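Local coordinates for protein, related to general stress protein 26(GS26) of B.subtilis (Clostridium acetobutylicum, PDB 2HQ7) that is of unknown function but probably acts as a flavin-binding oxidoreductase of the pyridoxamine 5'-phosphate oxidase family, related to general stress protein 26, at residues Leu50-Ser55 / Asp116-Cys121; Ile20-Thr25 / Ile34-Arg39; Gly80-Gly85 / Ala124-Tyr129. All coordinates share one frame; numbering follows the deposited sequence.

Contact 1 (Leu50-Ser55 / Asp116-Cys121); sequences LSTNTS and DYTALC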
loop_
_atom_site.group_PDB
_atom_site.type_symbol
_atom_site.label_atom_id
_atom_site.label_comp_id
_atom_site.label_asym_id
_atom_site.label_seq_id
_atom_site.Cartn_x
_atom_site.Cartn_y
_atom_site.Cartn_z
ATOM N N LEU B 50 -0.379 -3.315 15.604
ATOM C CA LEU B 50 0.463 -2.375 14.883
ATOM C C LEU B 50 0.608 -1.105 15.657
ATOM O O LEU B 50 -0.265 -0.751 16.467
ATOM C CB LEU B 50 -0.161 -2.049 13.529
ATOM C CG LEU B 50 -0.527 -3.175 12.578
ATOM C CD1 LEU B 50 -1.405 -2.626 11.494
ATOM C CD2 LEU B 50 0.772 -3.856 11.985
ATOM N N SER B 51 1.703 -0.415 15.394
ATOM C CA SER B 51 1.959 0.904 15.952
ATOM C C SER B 51 2.014 1.999 14.900
ATOM O O SER B 51 2.553 1.806 13.839
ATOM C CB SER B 51 3.301 0.933 16.667
ATOM O OG SER B 51 3.378 2.093 17.450
ATOM N N THR B 52 1.469 3.156 15.248
ATOM C CA THR B 52 1.611 4.351 14.445
ATOM C C THR B 52 1.529 5.577 15.341
ATOM O O THR B 52 1.154 5.492 16.531
ATOM C CB THR B 52 0.555 4.396 13.318
ATOM O OG1 THR B 52 0.965 5.320 12.298
ATOM C CG2 THR B 52 -0.849 4.751 13.868
ATOM N N ASN B 53 1.901 6.718 14.774
ATOM C CA ASN B 53 1.818 7.982 15.493
ATOM C C ASN B 53 0.372 8.459 15.640
ATOM O O ASN B 53 -0.410 8.416 14.692
ATOM C CB ASN B 53 2.676 9.043 14.812
ATOM C CG ASN B 53 2.292 9.250 13.346
ATOM O OD1 ASN B 53 2.853 8.608 12.433
ATOM N ND2 ASN B 53 1.303 10.113 13.119
ATOM N N THR B 54 0.020 8.895 16.850
ATOM C CA THR B 54 -1.275 9.517 17.088
ATOM C C THR B 54 -1.402 10.705 16.153
ATOM O O THR B 54 -0.594 11.623 16.204
ATOM C CB THR B 54 -1.413 10.023 18.515
ATOM O OG1 THR B 54 -0.925 9.027 19.416
ATOM C CG2 THR B 54 -2.882 10.361 18.834
ATOM N N SER B 55 -2.366 10.623 15.249
ATOM C CA SER B 55 -2.855 11.776 14.495
ATOM C C SER B 55 -4.363 11.789 14.713
ATOM O O SER B 55 -5.028 10.756 14.588
ATOM C CB SER B 55 -2.489 11.677 12.999
ATOM O OG SER B 55 -3.577 11.275 12.179
ATOM N N ASP B 116 2.258 10.116 21.422
ATOM C CA ASP B 116 2.234 9.730 20.040
ATOM C C ASP B 116 2.222 8.219 19.772
ATOM O O ASP B 116 2.251 7.815 18.610
ATOM C CB ASP B 116 3.439 10.334 19.319
ATOM C CG ASP B 116 3.481 11.843 19.437
ATOM O OD1 ASP B 116 2.447 12.493 19.169
ATOM O OD2 ASP B 116 4.545 12.369 19.825
ATOM N N TYR B 117 2.229 7.400 20.818
ATOM C CA TYR B 117 2.191 5.957 20.664
ATOM C C TYR B 117 0.731 5.546 20.610
ATOM O O TYR B 117 0.024 5.636 21.599
ATOM C CB TYR B 117 2.930 5.303 21.826
ATOM C CG TYR B 117 2.815 3.783 21.974
ATOM C CD1 TYR B 117 2.865 2.950 20.884
ATOM C CD2 TYR B 117 2.694 3.199 23.228
ATOM C CE1 TYR B 117 2.767 1.560 21.030
ATOM C CE2 TYR B 117 2.589 1.792 23.391
ATOM C CZ TYR B 117 2.617 0.991 22.285
ATOM O OH TYR B 117 2.532 -0.381 22.422
ATOM N N THR B 118 0.278 5.129 19.438
ATOM C CA THR B 118 -1.049 4.525 19.267
ATOM C C THR B 118 -0.870 3.052 18.905
ATOM O O THR B 118 -0.013 2.708 18.106
ATOM C CB THR B 118 -1.854 5.258 18.176
ATOM O OG1 THR B 118 -2.279 6.523 18.688
ATOM C CG2 THR B 118 -3.111 4.460 17.708
ATOM N N ALA B 119 -1.645 2.175 19.537
ATOM C CA ALA B 119 -1.591 0.766 19.218
ATOM C C ALA B 119 -2.910 0.362 18.600
ATOM O O ALA B 119 -3.982 0.782 19.062
ATOM C CB ALA B 119 -1.317 -0.047 20.442
ATOM N N LEU B 120 -2.830 -0.458 17.568
ATOM C CA LEU B 120 -4.027 -0.929 16.844
ATOM C C LEU B 120 -4.055 -2.438 16.763
ATOM O O LEU B 120 -3.027 -3.087 16.774
ATOM C CB LEU B 120 -4.055 -0.344 15.424
ATOM C CG LEU B 120 -4.002 1.172 15.472
ATOM C CD1 LEU B 120 -2.544 1.571 15.340
ATOM C CD2 LEU B 120 -4.799 1.817 14.408
ATOM N N CYS B 121 -5.245 -3.009 16.717
ATOM C CA CYS B 121 -5.358 -4.452 16.484
ATOM C C CYS B 121 -6.150 -4.697 15.188
ATOM O O CYS B 121 -7.308 -4.291 15.080
ATOM C CB CYS B 121 -6.020 -5.098 17.682
ATOM S SG CYS B 121 -6.149 -6.850 17.513
HETATM O O HOH W 1 2.063 12.026 16.656
#

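Contact 2 (Ile20-Thr25 / Ile34-Arg39); sequences IVMVGT and IKAMMR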
loop_
_atom_site.group_PDB
_atom_site.type_symbol
_atom_site.label_atom_id
_atom_site.label_comp_id
_atom_site.label_asym_id
_atom_site.label_seq_id
_atom_site.Cartn_x
_atom_site.Cartn_y
_atom_site.Cartn_z
ATOM N N ILE B 20 7.762 -3.534 9.071
ATOM C CA ILE B 20 6.952 -2.467 8.455
ATOM C C ILE B 20 5.826 -3.057 7.645
ATOM O O ILE B 20 6.033 -3.968 6.870
ATOM C CB ILE B 20 7.790 -1.574 7.498
ATOM C CG1 ILE B 20 9.091 -1.124 8.165
ATOM C CG2 ILE B 20 7.001 -0.336 7.079
ATOM C CD1 ILE B 20 8.869 -0.411 9.498
ATOM N N VAL B 21 4.625 -2.540 7.826
ATOM C CA VAL B 21 3.504 -3.007 7.047
ATOM C C VAL B 21 2.825 -1.804 6.437
ATOM O O VAL B 21 2.686 -0.756 7.084
ATOM C CB VAL B 21 2.482 -3.831 7.899
ATOM C CG1 VAL B 21 1.861 -3.008 8.903
ATOM C CG2 VAL B 21 1.404 -4.393 7.026
HETATM N N MSE B 22 2.355 -1.983 5.212
HETATM C CA MSE B 22 1.651 -0.931 4.489
HETATM C C MSE B 22 0.188 -1.066 4.834
HETATM O O MSE B 22 -0.382 -2.160 4.691
HETATM C CB MSE B 22 1.745 -1.153 3.013
HETATM C CG MSE B 22 3.063 -1.552 2.444
HETATM SE SE MSE B 22 3.759 0.051 1.833
HETATM C CE MSE B 22 4.656 0.449 3.522
ATOM N N VAL B 23 -0.447 0.010 5.247
ATOM C CA VAL B 23 -1.819 -0.088 5.721
ATOM C C VAL B 23 -2.703 0.787 4.854
ATOM O O VAL B 23 -2.525 2.019 4.817
ATOM C CB VAL B 23 -1.949 0.400 7.149
ATOM C CG1 VAL B 23 -3.403 0.356 7.570
ATOM C CG2 VAL B 23 -1.068 -0.387 8.060
ATOM N N GLY B 24 -3.671 0.166 4.190
ATOM C CA GLY B 24 -4.628 0.889 3.391
ATOM C C GLY B 24 -5.892 1.236 4.170
ATOM O O GLY B 24 -6.451 0.394 4.829
ATOM N N THR B 25 -6.319 2.487 4.081
ATOM C CA THR B 25 -7.491 2.968 4.755
ATOM C C THR B 25 -8.349 3.776 3.782
ATOM O O THR B 25 -7.904 4.155 2.713
ATOM C CB THR B 25 -7.133 3.886 5.951
ATOM O OG1 THR B 25 -6.260 4.933 5.510
ATOM C CG2 THR B 25 -6.502 3.136 7.063
ATOM N N ILE B 34 -2.689 5.106 1.803
ATOM C CA ILE B 34 -1.771 4.102 2.286
ATOM C C ILE B 34 -0.755 4.788 3.173
ATOM O O ILE B 34 -0.199 5.827 2.785
ATOM C CB ILE B 34 -1.007 3.408 1.129
ATOM C CG1 ILE B 34 -1.976 2.681 0.197
ATOM C CG2 ILE B 34 0.022 2.429 1.683
ATOM C CD1 ILE B 34 -1.321 2.102 -1.122
ATOM N N LYS B 35 -0.514 4.188 4.341
ATOM C CA LYS B 35 0.551 4.582 5.264
ATOM C C LYS B 35 1.350 3.380 5.733
ATOM O O LYS B 35 0.788 2.300 5.906
ATOM C CB LYS B 35 -0.065 5.234 6.499
ATOM C CG LYS B 35 0.905 6.033 7.298
ATOM C CD LYS B 35 0.163 6.808 8.362
ATOM C CE LYS B 35 1.095 7.617 9.237
ATOM N NZ LYS B 35 0.291 8.521 10.122
ATOM N N ALA B 36 2.654 3.580 5.947
ATOM C CA ALA B 36 3.511 2.589 6.612
ATOM C C ALA B 36 3.265 2.586 8.134
ATOM O O ALA B 36 3.080 3.632 8.756
ATOM C CB ALA B 36 4.991 2.835 6.297
HETATM N N MSE B 37 3.149 1.394 8.703
HETATM C CA MSE B 37 2.998 1.239 10.144
HETATM C C MSE B 37 3.930 0.172 10.628
HETATM O O MSE B 37 4.512 -0.549 9.833
HETATM C CB MSE B 37 1.564 0.886 10.499
HETATM C CG MSE B 37 0.643 2.054 10.375
HETATM SE SE MSE B 37 -1.117 1.695 11.112
HETATM C CE MSE B 37 -0.684 1.029 12.888
HETATM N N MSE B 38 4.116 0.102 11.935
HETATM C CA MSE B 38 5.050 -0.863 12.504
HETATM C C MSE B 38 4.254 -2.026 13.084
HETATM O O MSE B 38 3.217 -1.829 13.734
HETATM C CB MSE B 38 5.958 -0.192 13.549
HETATM C CG MSE B 38 6.443 -1.101 14.677
HETATM SE SE MSE B 38 7.940 -0.305 15.690
HETATM C CE MSE B 38 9.300 -0.585 14.275
ATOM N N ARG B 39 4.713 -3.225 12.773
ATOM C CA ARG B 39 4.164 -4.440 13.293
ATOM C C ARG B 39 4.773 -4.673 14.663
ATOM O O ARG B 39 5.965 -4.932 14.775
ATOM C CB ARG B 39 4.505 -5.635 12.405
ATOM C CG ARG B 39 3.929 -6.945 12.963
ATOM C CD ARG B 39 4.269 -8.150 12.131
ATOM N NE ARG B 39 5.699 -8.357 11.949
ATOM C CZ ARG B 39 6.532 -8.807 12.876
ATOM N NH1 ARG B 39 6.128 -9.067 14.111
ATOM N NH2 ARG B 39 7.795 -8.954 12.567
#

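Contact 3 (Gly80-Gly85 / Ala124-Tyr129); sequences GLMLVG and AEWGNY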
loop_
_atom_site.group_PDB
_atom_site.type_symbol
_atom_site.label_atom_id
_atom_site.label_comp_id
_atom_site.label_asym_id
_atom_site.label_seq_id
_atom_site.Cartn_x
_atom_site.Cartn_y
_atom_site.Cartn_z
ATOM N N GLY B 80 3.780 -10.452 -3.101
ATOM C CA GLY B 80 3.165 -9.673 -2.074
ATOM C C GLY B 80 2.042 -10.443 -1.445
ATOM O O GLY B 80 1.536 -11.413 -1.999
ATOM N N LEU B 81 1.630 -9.988 -0.279
ATOM C CA LEU B 81 0.524 -10.573 0.413
ATOM C C LEU B 81 -0.386 -9.450 0.849
ATOM O O LEU B 81 0.085 -8.509 1.467
ATOM C CB LEU B 81 1.066 -11.311 1.630
ATOM C CG LEU B 81 0.012 -11.652 2.697
ATOM C CD1 LEU B 81 -0.920 -12.689 2.150
ATOM C CD2 LEU B 81 0.704 -12.189 3.948
HETATM N N MSE B 82 -1.685 -9.545 0.567
HETATM C CA MSE B 82 -2.632 -8.561 1.064
HETATM C C MSE B 82 -3.640 -9.231 1.957
HETATM O O MSE B 82 -4.205 -10.260 1.591
HETATM C CB MSE B 82 -3.395 -7.893 -0.076
HETATM C CG MSE B 82 -4.589 -7.088 0.420
HETATM SE SE MSE B 82 -5.763 -6.427 -0.926
HETATM C CE MSE B 82 -6.821 -7.984 -1.498
ATOM N N LEU B 83 -3.921 -8.601 3.099
ATOM C CA LEU B 83 -4.938 -9.088 4.012
ATOM C C LEU B 83 -5.952 -8.003 4.175
ATOM O O LEU B 83 -5.576 -6.827 4.314
ATOM C CB LEU B 83 -4.354 -9.423 5.379
ATOM C CG LEU B 83 -3.231 -10.466 5.377
ATOM C CD1 LEU B 83 -2.547 -10.483 6.768
ATOM C CD2 LEU B 83 -3.706 -11.886 4.989
ATOM N N VAL B 84 -7.222 -8.404 4.210
ATOM C CA VAL B 84 -8.359 -7.504 4.294
ATOM C C VAL B 84 -9.159 -7.789 5.571
ATOM O O VAL B 84 -9.367 -8.946 5.955
ATOM C CB VAL B 84 -9.260 -7.654 3.053
ATOM C CG1 VAL B 84 -10.601 -6.834 3.247
ATOM C CG2 VAL B 84 -8.526 -7.236 1.845
ATOM N N GLY B 85 -9.606 -6.731 6.227
ATOM C CA GLY B 85 -10.158 -6.847 7.573
ATOM C C GLY B 85 -10.476 -5.514 8.187
ATOM O O GLY B 85 -10.616 -4.545 7.480
ATOM N N ALA B 124 -7.816 -10.063 10.348
ATOM C CA ALA B 124 -7.967 -10.380 8.923
ATOM C C ALA B 124 -9.168 -11.266 8.631
ATOM O O ALA B 124 -9.403 -12.237 9.326
ATOM C CB ALA B 124 -6.659 -11.056 8.362
ATOM N N GLU B 125 -9.925 -10.926 7.592
ATOM C CA GLU B 125 -11.046 -11.753 7.123
ATOM C C GLU B 125 -10.604 -12.628 5.945
ATOM O O GLU B 125 -10.944 -13.808 5.879
ATOM C CB GLU B 125 -12.211 -10.879 6.688
ATOM C CG GLU B 125 -12.907 -10.092 7.844
ATOM C CD GLU B 125 -13.648 -8.845 7.343
ATOM O OE1 GLU B 125 -14.094 -8.846 6.164
ATOM O OE2 GLU B 125 -13.756 -7.862 8.117
ATOM N N TRP B 126 -9.861 -12.042 5.005
ATOM C CA TRP B 126 -9.322 -12.825 3.885
ATOM C C TRP B 126 -8.047 -12.234 3.329
ATOM O O TRP B 126 -7.602 -11.171 3.747
ATOM C CB TRP B 126 -10.372 -12.985 2.768
ATOM C CG TRP B 126 -10.878 -11.720 2.188
ATOM C CD1 TRP B 126 -11.875 -10.946 2.684
ATOM C CD2 TRP B 126 -10.436 -11.087 0.975
ATOM N NE1 TRP B 126 -12.072 -9.852 1.865
ATOM C CE2 TRP B 126 -11.210 -9.922 0.806
ATOM C CE3 TRP B 126 -9.462 -11.390 0.022
ATOM C CZ2 TRP B 126 -11.035 -9.053 -0.280
ATOM C CZ3 TRP B 126 -9.295 -10.535 -1.049
ATOM C CH2 TRP B 126 -10.075 -9.377 -1.191
ATOM N N GLY B 127 -7.464 -12.930 2.380
ATOM C CA GLY B 127 -6.298 -12.405 1.732
ATOM C C GLY B 127 -6.096 -12.886 0.337
ATOM O O GLY B 127 -6.871 -13.677 -0.211
ATOM N N ASN B 128 -4.996 -12.385 -0.206
ATOM C CA ASN B 128 -4.602 -12.607 -1.529
ATOM C C ASN B 128 -3.098 -12.709 -1.550
ATOM O O ASN B 128 -2.417 -11.812 -1.086
ATOM C CB ASN B 128 -5.048 -11.423 -2.348
ATOM C CG ASN B 128 -5.340 -11.809 -3.695
ATOM O OD1 ASN B 128 -4.615 -11.465 -4.611
ATOM N ND2 ASN B 128 -6.343 -12.657 -3.845
ATOM N N TYR B 129 -2.573 -13.821 -2.022
ATOM C CA TYR B 129 -1.142 -13.972 -2.191
ATOM C C TYR B 129 -0.836 -13.751 -3.650
ATOM O O TYR B 129 -1.388 -14.461 -4.498
ATOM C CB TYR B 129 -0.726 -15.379 -1.779
ATOM C CG TYR B 129 0.720 -15.699 -1.966
ATOM C CD1 TYR B 129 1.676 -15.204 -1.082
ATOM C CD2 TYR B 129 1.144 -16.515 -3.011
ATOM C CE1 TYR B 129 3.024 -15.505 -1.237
ATOM C CE2 TYR B 129 2.492 -16.827 -3.177
ATOM C CZ TYR B 129 3.431 -16.320 -2.279
ATOM O OH TYR B 129 4.783 -16.619 -2.425
#

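Contact 1 (Leu50-Ser55 / Asp116-Cys121)
T54 and T118 meet through their hydroxyls just past the end of strand 47-53. OG1 of T54 lies 2.9 Å from OG1 of T118, and the two side chains cross at about a right angle. T118 places OG1 beside its own backbone N, opposite the carbonyl carbon (chi1 -73°); this rotation turns OG1 toward the T54 hydroxyl. OG1 of T54 also has a hydrogen bond to O of P115.

T118 shares its face of the sheet with L50, T52 and L120. CG2 of T52 touches CD1 of L120 at 3.9 Å. CD1 of L120 also comes within 3.4 Å of the backbone O of L50. The methyl therefore meets both a side chain and a backbone oxygen.

S51, Y117 and A119 point to the other face. OG of S51 comes to the edge of the Y117 ring, in its plane, 3.6 Å from CD1. The polar partner of this hydroxyl is OH of Y108, and OH of Y117 bonds to O of K96.

Backbone bonds join L50 to L120 and T52 to T118 in both directions, as in antiparallel hydrogen-bonded pairs. N of L120 reaches O of L50 at 2.8 Å; N of T52 is further from O of T118, at 3.3 Å. Beyond them N of T54 bonds to O of D116 at 3.0 Å, from above the carbonyl plane. A water donates to O of T54 and, weakly, to OD1 of D116.

S55 then caps the start of helix 56-64 through N of M58. The contact joins strand 47-53 to the first part of strand 117-131. Strand 32-43 lies along the other edge of 47-53, and its M37 packs on L50, T52 and L120. Y108 and W100 lie against the ring of Y117.

Contact 2 (Ile20-Thr25 / Ile34-Arg39)
This contact is the body of the beta hairpin formed by strands 20-26 and 32-43. V21 and M37 form one antiparallel hydrogen-bonded pair, with N of V21 2.8 Å from O of M37 and N of M37 2.7 Å from O of V21. V23 and K35 form the next, with N of V23 2.7 Å from O of K35.

Side chains alternate between two faces. On one, CG2 of V23 lies 3.7 Å from SE of M37, a selenomethionine. With CG1 of V23 anti to the backbone N (chi1 177°), CG2 is left beside that N and lies against CB, CG and SE of M37. V21, V23 and M37 on this face are buried. The sheet is curled, consistent with the split barrel of flavin-binding relatives, and here L50 packs on V21, and L70 on V21 and V23.

On the other face, selenomethionine M22 is bent at chi2 and chi3. The bends carry CE of M22 to 3.7 Å from CB of A36. CG2 of I20 also touches CB of A36, at 3.8 Å. I34 touches M22 through CG2. Y71 of the second subunit packs on M22 and A36, and F78 of that subunit packs on I20.

Contact 3 (Gly80-Gly85 / Ala124-Tyr129)
A classic beta bulge interrupts this pair of strands: E125 and W126 both stand opposite V84. The backbone O of V84 accepts two bonds as a result. N of E125 comes in at 2.6 Å from O of V84, in the carbonyl plane, and N of W126 is further off, at 3.3 Å. The register shifts by one residue here, and G85 pairs with A124.

W126 folds over V84. Its CG sits between the backbone N and the carbonyl carbon (chi1 59°), and the indole lies alongside the valine, pointing the same way. CB of V84 is over one face of the W126 indole, 3.9 Å from the centre of the five-membered ring, in a CH-pi contact. CG1 of V84 touches NE1 of W126 at 3.6 Å, and CG2 lies near CZ2 of the same indole. The far end of the indole meets selenomethionine M82. The M82 chain is extended to SE and turns at chi3, which brings CE to 3.6 Å from CH2 of W126.

L83 points to the other face, and its CB meets CB of A124. G127 pairs with L83, with CA of G127 4.2 Å from CA of L83, and the absence of a side chain on G127 is consistent with this close approach. Regular bonds follow past the bulge: N of V84 to O of W126 at 2.8 Å, and both bonds between M82 and N128.

E125 lies beside G85, and its OE2 has a weak hydrogen bond to OH of Y31 of the second subunit. Y31 of that subunit also packs on V84, and its I34 on M82. Within the chain, strand 67-74 lies along the other edge of strand 79-90, with F72 against L81 and L83. Helix 5-16 packs on L81 and Y129, and T137 of strand 134-139 touches W126.

Overall arrangement
All three contacts belong to one curled antiparallel sheet. Contacts 1 and 2 adjoin, with centres about 11 Å apart. N of S51 lies 2.7 Å from O of M38, a probable hydrogen bond between strands 47-53 and 32-43. Contacts 1 and 3 share the long strand 117-131. Their centres are about 21 Å apart, on opposite sides of the chain's centre. Contacts 2 and 3 do not touch, their nearest atoms being about 7 Å apart, but both meet the second subunit. In flavin-binding relatives the cofactor lies at such a dimer interface; no flavin site is established here.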